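Local coordinates for biofilm-associated surface protein (Staphylococcus aureus, PDB 7C7U) that probably promotes biofilm formation as a cell wall-anchored surface protein, its functional amyloid assembly apparently governed by a switch in which bound calcium takes part, at residues Phe37-Asp45 with Gly185-Asp193; Thr541-Ser551 with Val581-Asp589. All coordinates share one frame; numbering follows the deposited sequence.

Overall arrangement
From the N terminus, strand 36-39 runs into a loop that meets the end of strand 183-187; contact 1 thereby closes a loop of about 140 residues, nearly half of it strand, and ties two strands of the N-terminal mixed sheet at their ends. The chain then passes through two antiparallel sheets, the calcium-binding region around 389-433 and the sheet containing 437-516 before contact 2. There strands 545-550 and 581-588 pair side by side, closing a short loop of about 30 residues that holds strands 555-560 and 567-571. The two contacts neither nest nor cross: they follow in series, centres about 71 Å apart, on opposite sides of the chain's centre.

Contact 1 (Phe37-Asp45 with Gly185-Asp193); sequences FDPGKLDSD and GYFLTKADD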
ATOM      1  N   PHE A  37      20.672   7.710  -4.805  1.00 29.63           N
ATOM      2  CA  PHE A  37      21.380   7.973  -3.564  1.00 29.50           C
ATOM      3  C   PHE A  37      22.664   7.152  -3.560  1.00 27.71           C
ATOM      4  O   PHE A  37      22.624   5.929  -3.709  1.00 31.74           O
ATOM      5  CB  PHE A  37      20.463   7.623  -2.386  1.00 32.06           C
ATOM      6  CG  PHE A  37      21.068   7.845  -1.040  1.00 28.42           C
ATOM      7  CD1 PHE A  37      21.318   9.124  -0.569  1.00 29.52           C
ATOM      8  CD2 PHE A  37      21.359   6.760  -0.225  1.00 27.60           C
ATOM      9  CE1 PHE A  37      21.872   9.322   0.695  1.00 29.52           C
ATOM     10  CE2 PHE A  37      21.891   6.933   1.033  1.00 28.49           C
ATOM     11  CZ  PHE A  37      22.159   8.221   1.498  1.00 33.63           C
ATOM     12  N   ASP A  38      23.804   7.824  -3.420  1.00 28.83           N
ATOM     13  CA  ASP A  38      25.126   7.229  -3.631  1.00 28.87           C
ATOM     14  C   ASP A  38      25.963   7.434  -2.369  1.00 28.63           C
ATOM     15  O   ASP A  38      26.816   8.339  -2.322  1.00 29.32           O
ATOM     16  CB  ASP A  38      25.755   7.873  -4.876  1.00 31.84           C
ATOM     17  CG  ASP A  38      27.134   7.347  -5.217  1.00 29.20           C
ATOM     18  OD1 ASP A  38      27.606   6.366  -4.617  1.00 31.17           O
ATOM     19  OD2 ASP A  38      27.754   7.918  -6.142  1.00 34.47           O
ATOM     20  N   PRO A  39      25.770   6.614  -1.331  1.00 28.91           N
ATOM     21  CA  PRO A  39      26.485   6.852  -0.071  1.00 28.96           C
ATOM     22  C   PRO A  39      27.855   6.191   0.002  1.00 28.89           C
ATOM     23  O   PRO A  39      28.190   5.268  -0.743  1.00 26.26           O
ATOM     24  CB  PRO A  39      25.549   6.248   0.991  1.00 31.09           C
ATOM     25  CG  PRO A  39      24.865   5.111   0.277  1.00 30.10           C
ATOM     26  CD  PRO A  39      24.722   5.580  -1.178  1.00 32.30           C
ATOM     27  N   GLY A  40      28.636   6.657   0.969  1.00 30.05           N
ATOM     28  CA  GLY A  40      29.864   5.968   1.301  1.00 32.22           C
ATOM     29  C   GLY A  40      29.592   4.617   1.938  1.00 38.21           C
ATOM     30  O   GLY A  40      28.511   4.355   2.472  1.00 31.58           O
ATOM     31  N   LYS A  41      30.585   3.736   1.843  1.00 32.28           N
ATOM     32  CA  LYS A  41      30.478   2.408   2.427  1.00 35.55           C
ATOM     33  C   LYS A  41      30.790   2.445   3.919  1.00 34.84           C
ATOM     34  O   LYS A  41      31.531   3.302   4.398  1.00 33.09           O
ATOM     35  CB  LYS A  41      31.428   1.429   1.743  1.00 35.00           C
ATOM     36  CG  LYS A  41      31.185   1.223   0.270  1.00 33.41           C
ATOM     37  CD  LYS A  41      32.080   0.091  -0.264  1.00 37.37           C
ATOM     38  CE  LYS A  41      33.555   0.458  -0.253  1.00 41.46           C
ATOM     39  NZ  LYS A  41      34.037   0.922  -1.561  1.00 38.62           N
ATOM     40  N   LEU A  42      30.212   1.496   4.652  1.00 36.07           N
ATOM     41  CA  LEU A  42      30.385   1.417   6.095  1.00 37.21           C
ATOM     42  C   LEU A  42      31.181   0.174   6.450  1.00 38.65           C
ATOM     43  O   LEU A  42      30.799  -0.585   7.351  1.00 36.42           O
ATOM     44  CB  LEU A  42      29.017   1.396   6.790  1.00 32.18           C
ATOM     45  CG  LEU A  42      28.054   2.503   6.380  1.00 30.82           C
ATOM     46  CD1 LEU A  42      26.760   2.381   7.143  1.00 34.83           C
ATOM     47  CD2 LEU A  42      28.666   3.899   6.550  1.00 31.34           C
ATOM     48  N   ASP A  43      32.285  -0.043   5.742  1.00 32.75           N
ATOM     49  CA  ASP A  43      32.964  -1.329   5.736  1.00 36.07           C
ATOM     50  C   ASP A  43      34.405  -1.227   6.228  1.00 38.21           C
ATOM     51  O   ASP A  43      35.199  -2.141   5.998  1.00 38.61           O
ATOM     52  CB  ASP A  43      32.939  -1.904   4.327  1.00 34.69           C
ATOM     53  CG  ASP A  43      33.800  -1.096   3.363  1.00 39.32           C
ATOM     54  OD1 ASP A  43      33.999   0.118   3.614  1.00 33.34           O
ATOM     55  OD2 ASP A  43      34.261  -1.668   2.353  1.00 34.91           O
ATOM     56  N   SER A  44      34.760  -0.147   6.914  1.00 36.61           N
ATOM     57  CA  SER A  44      36.121  -0.004   7.405  1.00 39.55           C
ATOM     58  C   SER A  44      36.110   0.616   8.789  1.00 41.92           C
ATOM     59  O   SER A  44      35.210   1.390   9.133  1.00 37.82           O
ATOM     60  CB  SER A  44      36.961   0.870   6.485  1.00 34.25           C
ATOM     61  OG  SER A  44      36.558   2.229   6.598  1.00 36.73           O
ATOM     62  N   ASP A  45      37.155   0.297   9.571  1.00 42.88           N
ATOM     63  CA  ASP A  45      37.327   0.950  10.865  1.00 42.40           C
ATOM     64  C   ASP A  45      37.323   2.466  10.715  1.00 39.09           C
ATOM     65  O   ASP A  45      36.691   3.171  11.509  1.00 41.55           O
ATOM     66  CB  ASP A  45      38.632   0.499  11.540  1.00 50.79           C
ATOM     67  CG  ASP A  45      38.621  -0.969  11.954  1.00 51.53           C
ATOM     68  OD1 ASP A  45      37.534  -1.553  12.135  1.00 48.20           O
ATOM     69  OD2 ASP A  45      39.723  -1.534  12.129  1.00 59.98           O
ATOM     70  N   GLY A 185      17.960   0.741  -1.792  1.00 30.59           N
ATOM     71  CA  GLY A 185      19.222   0.035  -1.642  1.00 23.35           C
ATOM     72  C   GLY A 185      19.543  -0.224  -0.176  1.00 26.93           C
ATOM     73  O   GLY A 185      18.673  -0.161   0.695  1.00 26.80           O
ATOM     74  N   TYR A 186      20.815  -0.525   0.080  1.00 24.67           N
ATOM     75  CA  TYR A 186      21.251  -0.692   1.449  1.00 23.54           C
ATOM     76  C   TYR A 186      22.726  -0.346   1.522  1.00 27.17           C
ATOM     77  O   TYR A 186      23.449  -0.497   0.536  1.00 26.64           O
ATOM     78  CB  TYR A 186      21.000  -2.111   1.979  1.00 26.85           C
ATOM     79  CG  TYR A 186      21.585  -3.237   1.147  1.00 25.46           C
ATOM     80  CD1 TYR A 186      22.848  -3.759   1.432  1.00 25.03           C
ATOM     81  CD2 TYR A 186      20.867  -3.809   0.112  1.00 27.69           C
ATOM     82  CE1 TYR A 186      23.375  -4.804   0.687  1.00 25.42           C
ATOM     83  CE2 TYR A 186      21.382  -4.862  -0.632  1.00 28.00           C
ATOM     84  CZ  TYR A 186      22.647  -5.344  -0.339  1.00 28.73           C
ATOM     85  OH  TYR A 186      23.175  -6.379  -1.074  1.00 29.47           O
ATOM     86  N   PHE A 187      23.143   0.141   2.693  1.00 26.55           N
ATOM     87  CA  PHE A 187      24.541   0.474   2.943  1.00 29.22           C
ATOM     88  C   PHE A 187      25.374  -0.790   3.010  1.00 31.31           C
ATOM     89  O   PHE A 187      24.948  -1.803   3.571  1.00 28.75           O
ATOM     90  CB  PHE A 187      24.685   1.229   4.256  1.00 28.78           C
ATOM     91  CG  PHE A 187      24.034   2.571   4.261  1.00 30.80           C
ATOM     92  CD1 PHE A 187      24.691   3.679   3.738  1.00 25.78           C
ATOM     93  CD2 PHE A 187      22.770   2.738   4.825  1.00 26.83           C
ATOM     94  CE1 PHE A 187      24.088   4.928   3.766  1.00 28.41           C
ATOM     95  CE2 PHE A 187      22.168   3.977   4.860  1.00 26.47           C
ATOM     96  CZ  PHE A 187      22.817   5.076   4.312  1.00 29.37           C
ATOM     97  N   LEU A 188      26.572  -0.734   2.443  1.00 30.18           N
ATOM     98  CA  LEU A 188      27.459  -1.883   2.460  1.00 29.92           C
ATOM     99  C   LEU A 188      28.263  -1.866   3.753  1.00 30.97           C
ATOM    100  O   LEU A 188      28.786  -0.819   4.149  1.00 29.02           O
ATOM    101  CB  LEU A 188      28.388  -1.884   1.247  1.00 30.66           C
ATOM    102  CG  LEU A 188      27.695  -1.940  -0.112  1.00 31.95           C
ATOM    103  CD1 LEU A 188      28.676  -2.024  -1.264  1.00 33.75           C
ATOM    104  CD2 LEU A 188      26.695  -3.098  -0.160  1.00 29.66           C
ATOM    105  N   THR A 189      28.312  -3.007   4.425  1.00 30.58           N
ATOM    106  CA  THR A 189      29.120  -3.192   5.625  1.00 28.38           C
ATOM    107  C   THR A 189      30.081  -4.343   5.398  1.00 28.40           C
ATOM    108  O   THR A 189      30.054  -5.007   4.353  1.00 27.01           O
ATOM    109  CB  THR A 189      28.256  -3.493   6.859  1.00 29.32           C
ATOM    110  OG1 THR A 189      27.725  -4.822   6.755  1.00 29.67           O
ATOM    111  CG2 THR A 189      27.139  -2.476   7.027  1.00 26.81           C
ATOM    112  N   LYS A 190      30.887  -4.631   6.430  1.00 28.14           N
ATOM    113  CA  LYS A 190      31.749  -5.802   6.356  1.00 31.17           C
ATOM    114  C   LYS A 190      30.966  -7.086   6.141  1.00 29.14           C
ATOM    115  O   LYS A 190      31.532  -8.052   5.622  1.00 29.23           O
ATOM    116  CB  LYS A 190      32.608  -5.918   7.630  1.00 33.87           C
ATOM    117  CG  LYS A 190      33.627  -4.789   7.775  1.00 38.58           C
ATOM    118  CD  LYS A 190      34.379  -4.847   9.110  1.00 36.88           C
ATOM    119  CE  LYS A 190      35.652  -4.005   9.022  1.00 43.57           C
ATOM    120  NZ  LYS A 190      36.337  -3.863  10.337  1.00 48.28           N
ATOM    121  N   ALA A 191      29.666  -7.111   6.492  1.00 31.04           N
ATOM    122  CA  ALA A 191      28.864  -8.309   6.260  1.00 27.50           C
ATOM    123  C   ALA A 191      28.684  -8.583   4.772  1.00 30.11           C
ATOM    124  O   ALA A 191      28.542  -9.741   4.362  1.00 30.14           O
ATOM    125  CB  ALA A 191      27.494  -8.166   6.943  1.00 31.07           C
ATOM    126  N   ASP A 192      28.711  -7.540   3.953  1.00 32.54           N
ATOM    127  CA  ASP A 192      28.520  -7.666   2.507  1.00 33.62           C
ATOM    128  C   ASP A 192      29.854  -7.946   1.816  1.00 36.52           C
ATOM    129  O   ASP A 192      30.304  -7.227   0.927  1.00 28.71           O
ATOM    130  CB  ASP A 192      27.846  -6.401   1.986  1.00 30.04           C
ATOM    131  CG  ASP A 192      26.555  -6.117   2.734  1.00 30.06           C
ATOM    132  OD1 ASP A 192      25.678  -6.981   2.645  1.00 32.29           O
ATOM    133  OD2 ASP A 192      26.423  -5.083   3.439  1.00 29.56           O
ATOM    134  N   ASP A 193      30.470  -9.060   2.218  1.00 34.23           N
ATOM    135  CA  ASP A 193      31.880  -9.244   1.896  1.00 41.04           C
ATOM    136  C   ASP A 193      32.100  -9.483   0.407  1.00 35.99           C
ATOM    137  O   ASP A 193      33.109  -9.024  -0.144  1.00 34.73           O
ATOM    138  CB  ASP A 193      32.478 -10.371   2.751  1.00 38.26           C
ATOM    139  CG  ASP A 193      31.685 -11.660   2.675  1.00 42.48           C
ATOM    140  OD1 ASP A 193      30.487 -11.617   2.322  1.00 44.91           O
ATOM    141  OD2 ASP A 193      32.257 -12.722   3.004  1.00 50.60           O
TER
HETATM  142  O   HOH W   1      27.200   1.911   1.305  1.00 26.75           O
HETATM  143  O   HOH W   2      31.062  -3.187   8.573  1.00 33.31           O
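Two different first torsions bring Phe37 and Phe187 together: in Phe37, CG stands trans to the backbone N (chi1 180°), while in Phe187 it stands trans to the carbonyl carbon (chi1 -65°), which sets the Phe187 ring against the edge of the Phe37 ring. Phe187 CZ lies there in the plane of that ring, 3.9 Å from Phe37 CE2. Farther along the Phe187 ring, Pro39 CB lies only 3.4 Å from CE1, a tight approach from an oblique direction. Leu42 completes the apolar cluster from the base of that side chain, its CD1 being 3.7 Å from Phe187 CB.

Beyond the rings the backbones take over. Leu42 N gives a 2.8 Å hydrogen bond to Leu188 O (N-H...O angle 151°). Water extends this link on both flanks: one molecule joins Gly40 O to Leu188 N, a second Leu42 O to Lys190 N. Lys190, extended beyond CG, runs past Asp43 O and ends in a weak salt bridge, NZ to Asp45 OD1 at 3.2 Å. The type I turn from Thr189 to Asp192 is fastened from within: Thr189 N donates to the anti lone pair of Asp192 OD2 at 3.0 Å, and Ala191 N to Thr189 OG1, an ST turn. Asp192 OD1 pairs with Lys162, a calcium-site residue.

Strands 36-39 and 183-187 pair not with each other but with 52-61 and 163-171 of the mixed sheet; the contact packs their ends and following loops together. His165 of strand 163-171 meets both phenylalanine rings edge-to-face, Ile53 of strand 52-61 touches Leu42 and Phe187, and helix 193-199 packs on Leu188 through Leu195.

Contact 2 (Thr541-Ser551 with Val581-Asp589); sequences TSGSTVTVTDS and VLTSTASKD
Val546 and Ala586 meet on one face of the strand pair, with Val546 CG2 4.1 Å from Ala586 CB, while CG1 of the same valine, trans to its backbone N (chi1 -179°), reaches the other way along the partner strand to Ser584 CB. Val548 repeats the pose: its CG1 crosses slantwise to Leu582 CD2 at 4.2 Å. The other face carries threonines and Ser587. There Thr549 OG1 and Thr583 OG1 turn toward each other at 3.5 Å, and a water sits 3.2 Å from Thr549 OG1 and equally far from Thr583 OG1. A second water links Thr547 O to Thr585 OG1.

Between the faces, paired backbone bonds join Thr545 with Ser587, Thr547 with Thr585 and Thr549 with Thr583; Thr547 N to Thr585 O, at 3.0 Å and 172°, is nearly straight. At the strand end Lys588, fully extended, lies along the type II turn from Thr541 to Ser544, and its NZ bonds Ser542 O at 2.7 Å.

Val538 of strand 535-539 covers both valines, strands 555-560 and 591-600 flank the pair, and Ser584 OG bonds Ser596 OG. Two central antiparallel strands with one largely apolar face turned to a further strand are consistent with an Ig-like beta sandwich of bacterial surface proteins.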
ATOM      1  N   THR A 541     -43.339  -1.009   9.584  1.00 41.84           N
ATOM      2  CA  THR A 541     -44.480  -1.394   8.771  1.00 39.79           C
ATOM      3  C   THR A 541     -45.288  -0.168   8.339  1.00 42.74           C
ATOM      4  O   THR A 541     -45.390   0.840   9.049  1.00 42.37           O
ATOM      5  CB  THR A 541     -45.358  -2.406   9.510  1.00 39.73           C
ATOM      6  OG1 THR A 541     -46.360  -2.889   8.611  1.00 42.05           O
ATOM      7  CG2 THR A 541     -46.021  -1.777  10.702  1.00 41.75           C
ATOM      8  N   SER A 542     -45.879  -0.275   7.157  1.00 41.53           N
ATOM      9  CA  SER A 542     -46.601   0.847   6.582  1.00 44.49           C
ATOM     10  C   SER A 542     -47.811   1.201   7.449  1.00 49.19           C
ATOM     11  O   SER A 542     -48.503   0.323   7.976  1.00 42.69           O
ATOM     12  CB  SER A 542     -47.026   0.489   5.159  1.00 44.53           C
ATOM     13  OG  SER A 542     -47.699   1.562   4.538  1.00 51.22           O
ATOM     14  N   GLY A 543     -48.047   2.503   7.617  1.00 48.96           N
ATOM     15  CA  GLY A 543     -49.124   2.994   8.449  1.00 44.92           C
ATOM     16  C   GLY A 543     -48.852   3.004   9.941  1.00 46.24           C
ATOM     17  O   GLY A 543     -49.673   3.536  10.696  1.00 50.35           O
ATOM     18  N   SER A 544     -47.745   2.429  10.401  1.00 48.23           N
ATOM     19  CA  SER A 544     -47.354   2.573  11.795  1.00 47.77           C
ATOM     20  C   SER A 544     -46.667   3.917  12.012  1.00 50.76           C
ATOM     21  O   SER A 544     -46.041   4.472  11.108  1.00 49.84           O
ATOM     22  CB  SER A 544     -46.418   1.437  12.223  1.00 45.94           C
ATOM     23  OG  SER A 544     -45.115   1.602  11.676  1.00 43.91           O
ATOM     24  N   THR A 545     -46.796   4.442  13.221  1.00 49.81           N
ATOM     25  CA  THR A 545     -46.106   5.664  13.598  1.00 54.40           C
ATOM     26  C   THR A 545     -44.915   5.296  14.474  1.00 47.44           C
ATOM     27  O   THR A 545     -45.073   4.614  15.493  1.00 50.74           O
ATOM     28  CB  THR A 545     -47.053   6.628  14.316  1.00 52.62           C
ATOM     29  OG1 THR A 545     -48.094   7.025  13.415  1.00 55.11           O
ATOM     30  CG2 THR A 545     -46.304   7.864  14.793  1.00 52.73           C
ATOM     31  N   VAL A 546     -43.731   5.748  14.072  1.00 49.66           N
ATOM     32  CA  VAL A 546     -42.474   5.428  14.744  1.00 48.42           C
ATOM     33  C   VAL A 546     -41.990   6.659  15.500  1.00 51.35           C
ATOM     34  O   VAL A 546     -41.924   7.759  14.936  1.00 53.38           O
ATOM     35  CB  VAL A 546     -41.407   4.956  13.743  1.00 45.20           C
ATOM     36  CG1 VAL A 546     -40.108   4.591  14.475  1.00 44.96           C
ATOM     37  CG2 VAL A 546     -41.914   3.780  12.952  1.00 43.56           C
ATOM     38  N   THR A 547     -41.629   6.464  16.766  1.00 52.55           N
ATOM     39  CA  THR A 547     -41.139   7.527  17.636  1.00 51.68           C
ATOM     40  C   THR A 547     -39.734   7.175  18.105  1.00 52.49           C
ATOM     41  O   THR A 547     -39.494   6.056  18.566  1.00 54.34           O
ATOM     42  CB  THR A 547     -42.076   7.719  18.832  1.00 55.27           C
ATOM     43  OG1 THR A 547     -43.409   7.950  18.356  1.00 54.56           O
ATOM     44  CG2 THR A 547     -41.630   8.895  19.689  1.00 55.56           C
ATOM     45  N   VAL A 548     -38.810   8.124  17.977  1.00 57.22           N
ATOM     46  CA  VAL A 548     -37.402   7.916  18.308  1.00 53.98           C
ATOM     47  C   VAL A 548     -37.076   8.699  19.569  1.00 54.80           C
ATOM     48  O   VAL A 548     -37.380   9.894  19.662  1.00 57.35           O
ATOM     49  CB  VAL A 548     -36.476   8.335  17.153  1.00 53.66           C
ATOM     50  CG1 VAL A 548     -35.019   8.103  17.539  1.00 55.45           C
ATOM     51  CG2 VAL A 548     -36.824   7.559  15.887  1.00 50.74           C
ATOM     52  N   THR A 549     -36.448   8.028  20.531  1.00 55.20           N
ATOM     53  CA  THR A 549     -36.024   8.644  21.778  1.00 60.66           C
ATOM     54  C   THR A 549     -34.548   8.344  22.006  1.00 61.59           C
ATOM     55  O   THR A 549     -34.020   7.341  21.518  1.00 58.32           O
ATOM     56  CB  THR A 549     -36.851   8.135  22.979  1.00 60.71           C
ATOM     57  OG1 THR A 549     -36.527   6.764  23.243  1.00 59.65           O
ATOM     58  CG2 THR A 549     -38.347   8.251  22.704  1.00 61.15           C
ATOM     59  N   ASP A 550     -33.880   9.228  22.746  1.00 65.84           N
ATOM     60  CA  ASP A 550     -32.497   8.988  23.130  1.00 67.38           C
ATOM     61  C   ASP A 550     -32.468   8.201  24.440  1.00 68.40           C
ATOM     62  O   ASP A 550     -33.499   7.727  24.929  1.00 69.17           O
ATOM     63  CB  ASP A 550     -31.719  10.303  23.231  1.00 69.76           C
ATOM     64  CG  ASP A 550     -32.408  11.339  24.112  1.00 72.20           C
ATOM     65  OD1 ASP A 550     -32.558  12.493  23.652  1.00 73.61           O
ATOM     66  OD2 ASP A 550     -32.816  11.005  25.247  1.00 71.88           O
ATOM     67  N   SER A 551     -31.280   8.062  25.031  1.00 65.43           N
ATOM     68  CA  SER A 551     -31.150   7.316  26.279  1.00 69.90           C
ATOM     69  C   SER A 551     -31.897   7.966  27.440  1.00 69.27           C
ATOM     70  O   SER A 551     -32.116   7.303  28.460  1.00 66.61           O
ATOM     71  CB  SER A 551     -29.669   7.140  26.639  1.00 66.12           C
ATOM     72  OG  SER A 551     -28.906   8.271  26.256  1.00 65.56           O
ATOM     73  N   VAL A 581     -27.288   7.641  22.081  1.00 61.26           N
ATOM     74  CA  VAL A 581     -27.861   6.339  21.760  1.00 63.64           C
ATOM     75  C   VAL A 581     -29.337   6.523  21.441  1.00 64.54           C
ATOM     76  O   VAL A 581     -30.048   7.250  22.147  1.00 62.64           O
ATOM     77  CB  VAL A 581     -27.658   5.341  22.910  1.00 60.98           C
ATOM     78  CG1 VAL A 581     -28.350   4.027  22.593  1.00 57.39           C
ATOM     79  CG2 VAL A 581     -26.168   5.124  23.152  1.00 62.44           C
ATOM     80  N   LEU A 582     -29.791   5.877  20.368  1.00 60.85           N
ATOM     81  CA  LEU A 582     -31.140   6.022  19.847  1.00 57.87           C
ATOM     82  C   LEU A 582     -31.877   4.691  19.895  1.00 58.52           C
ATOM     83  O   LEU A 582     -31.308   3.644  19.569  1.00 55.75           O
ATOM     84  CB  LEU A 582     -31.106   6.537  18.409  1.00 58.07           C
ATOM     85  CG  LEU A 582     -30.463   7.906  18.210  1.00 58.06           C
ATOM     86  CD1 LEU A 582     -30.454   8.290  16.736  1.00 61.55           C
ATOM     87  CD2 LEU A 582     -31.210   8.933  19.032  1.00 58.77           C
ATOM     88  N   THR A 583     -33.140   4.731  20.313  1.00 53.99           N
ATOM     89  CA  THR A 583     -34.042   3.595  20.188  1.00 53.53           C
ATOM     90  C   THR A 583     -35.360   4.087  19.605  1.00 51.96           C
ATOM     91  O   THR A 583     -35.601   5.292  19.488  1.00 49.99           O
ATOM     92  CB  THR A 583     -34.295   2.891  21.531  1.00 56.43           C
ATOM     93  OG1 THR A 583     -34.870   3.814  22.465  1.00 57.10           O
ATOM     94  CG2 THR A 583     -32.991   2.328  22.103  1.00 59.17           C
ATOM     95  N   SER A 584     -36.221   3.143  19.234  1.00 48.75           N
ATOM     96  CA  SER A 584     -37.512   3.519  18.685  1.00 50.04           C
ATOM     97  C   SER A 584     -38.537   2.436  18.992  1.00 46.52           C
ATOM     98  O   SER A 584     -38.198   1.271  19.216  1.00 44.23           O
ATOM     99  CB  SER A 584     -37.429   3.758  17.171  1.00 47.96           C
ATOM    100  OG  SER A 584     -36.888   2.627  16.506  1.00 47.50           O
ATOM    101  N   THR A 585     -39.801   2.846  19.007  1.00 47.62           N
ATOM    102  CA  THR A 585     -40.922   1.917  19.033  1.00 46.84           C
ATOM    103  C   THR A 585     -41.951   2.402  18.025  1.00 45.71           C
ATOM    104  O   THR A 585     -42.014   3.589  17.693  1.00 47.24           O
ATOM    105  CB  THR A 585     -41.570   1.794  20.430  1.00 44.99           C
ATOM    106  OG1 THR A 585     -41.961   3.090  20.894  1.00 50.81           O
ATOM    107  CG2 THR A 585     -40.598   1.174  21.443  1.00 46.58           C
ATOM    108  N   ALA A 586     -42.776   1.472  17.550  1.00 47.40           N
ATOM    109  CA  ALA A 586     -43.839   1.780  16.608  1.00 43.89           C
ATOM    110  C   ALA A 586     -45.182   1.472  17.249  1.00 43.99           C
ATOM    111  O   ALA A 586     -45.283   0.615  18.133  1.00 43.84           O
ATOM    112  CB  ALA A 586     -43.697   0.979  15.307  1.00 42.17           C
ATOM    113  N   SER A 587     -46.217   2.177  16.799  1.00 48.29           N
ATOM    114  CA  SER A 587     -47.570   1.905  17.260  1.00 48.31           C
ATOM    115  C   SER A 587     -48.523   1.952  16.075  1.00 48.18           C
ATOM    116  O   SER A 587     -48.315   2.705  15.118  1.00 46.08           O
ATOM    117  CB  SER A 587     -48.021   2.891  18.348  1.00 50.94           C
ATOM    118  OG  SER A 587     -48.028   4.213  17.846  1.00 56.52           O
ATOM    119  N   LYS A 588     -49.579   1.138  16.164  1.00 45.10           N
ATOM    120  CA  LYS A 588     -50.566   0.993  15.101  1.00 45.88           C
ATOM    121  C   LYS A 588     -51.762   0.185  15.596  1.00 43.79           C
ATOM    122  O   LYS A 588     -51.594  -0.915  16.132  1.00 40.68           O
ATOM    123  CB  LYS A 588     -49.958   0.305  13.872  1.00 44.57           C
ATOM    124  CG  LYS A 588     -50.902   0.237  12.665  1.00 45.03           C
ATOM    125  CD  LYS A 588     -50.216  -0.346  11.438  1.00 46.55           C
ATOM    126  CE  LYS A 588     -51.152  -0.349  10.229  1.00 52.52           C
ATOM    127  NZ  LYS A 588     -50.570  -1.089   9.066  1.00 51.85           N
ATOM    128  N   ASP A 589     -52.966   0.722  15.425  1.00 45.90           N
ATOM    129  CA  ASP A 589     -54.195  -0.024  15.703  1.00 44.03           C
ATOM    130  C   ASP A 589     -54.251  -0.509  17.153  1.00 46.41           C
ATOM    131  O   ASP A 589     -54.726  -1.613  17.439  1.00 49.05           O
ATOM    132  CB  ASP A 589     -54.347  -1.192  14.722  1.00 39.45           C
ATOM    133  CG  ASP A 589     -54.433  -0.723  13.266  1.00 45.86           C
ATOM    134  OD1 ASP A 589     -54.935   0.399  13.030  1.00 48.64           O
ATOM    135  OD2 ASP A 589     -54.024  -1.479  12.358  1.00 43.48           O
TER
HETATM  136  O   HOH W   3     -40.295   5.624  21.041  1.00 54.99           O
HETATM  137  O   HOH W   4     -38.013   4.104  22.307  1.00 52.94           O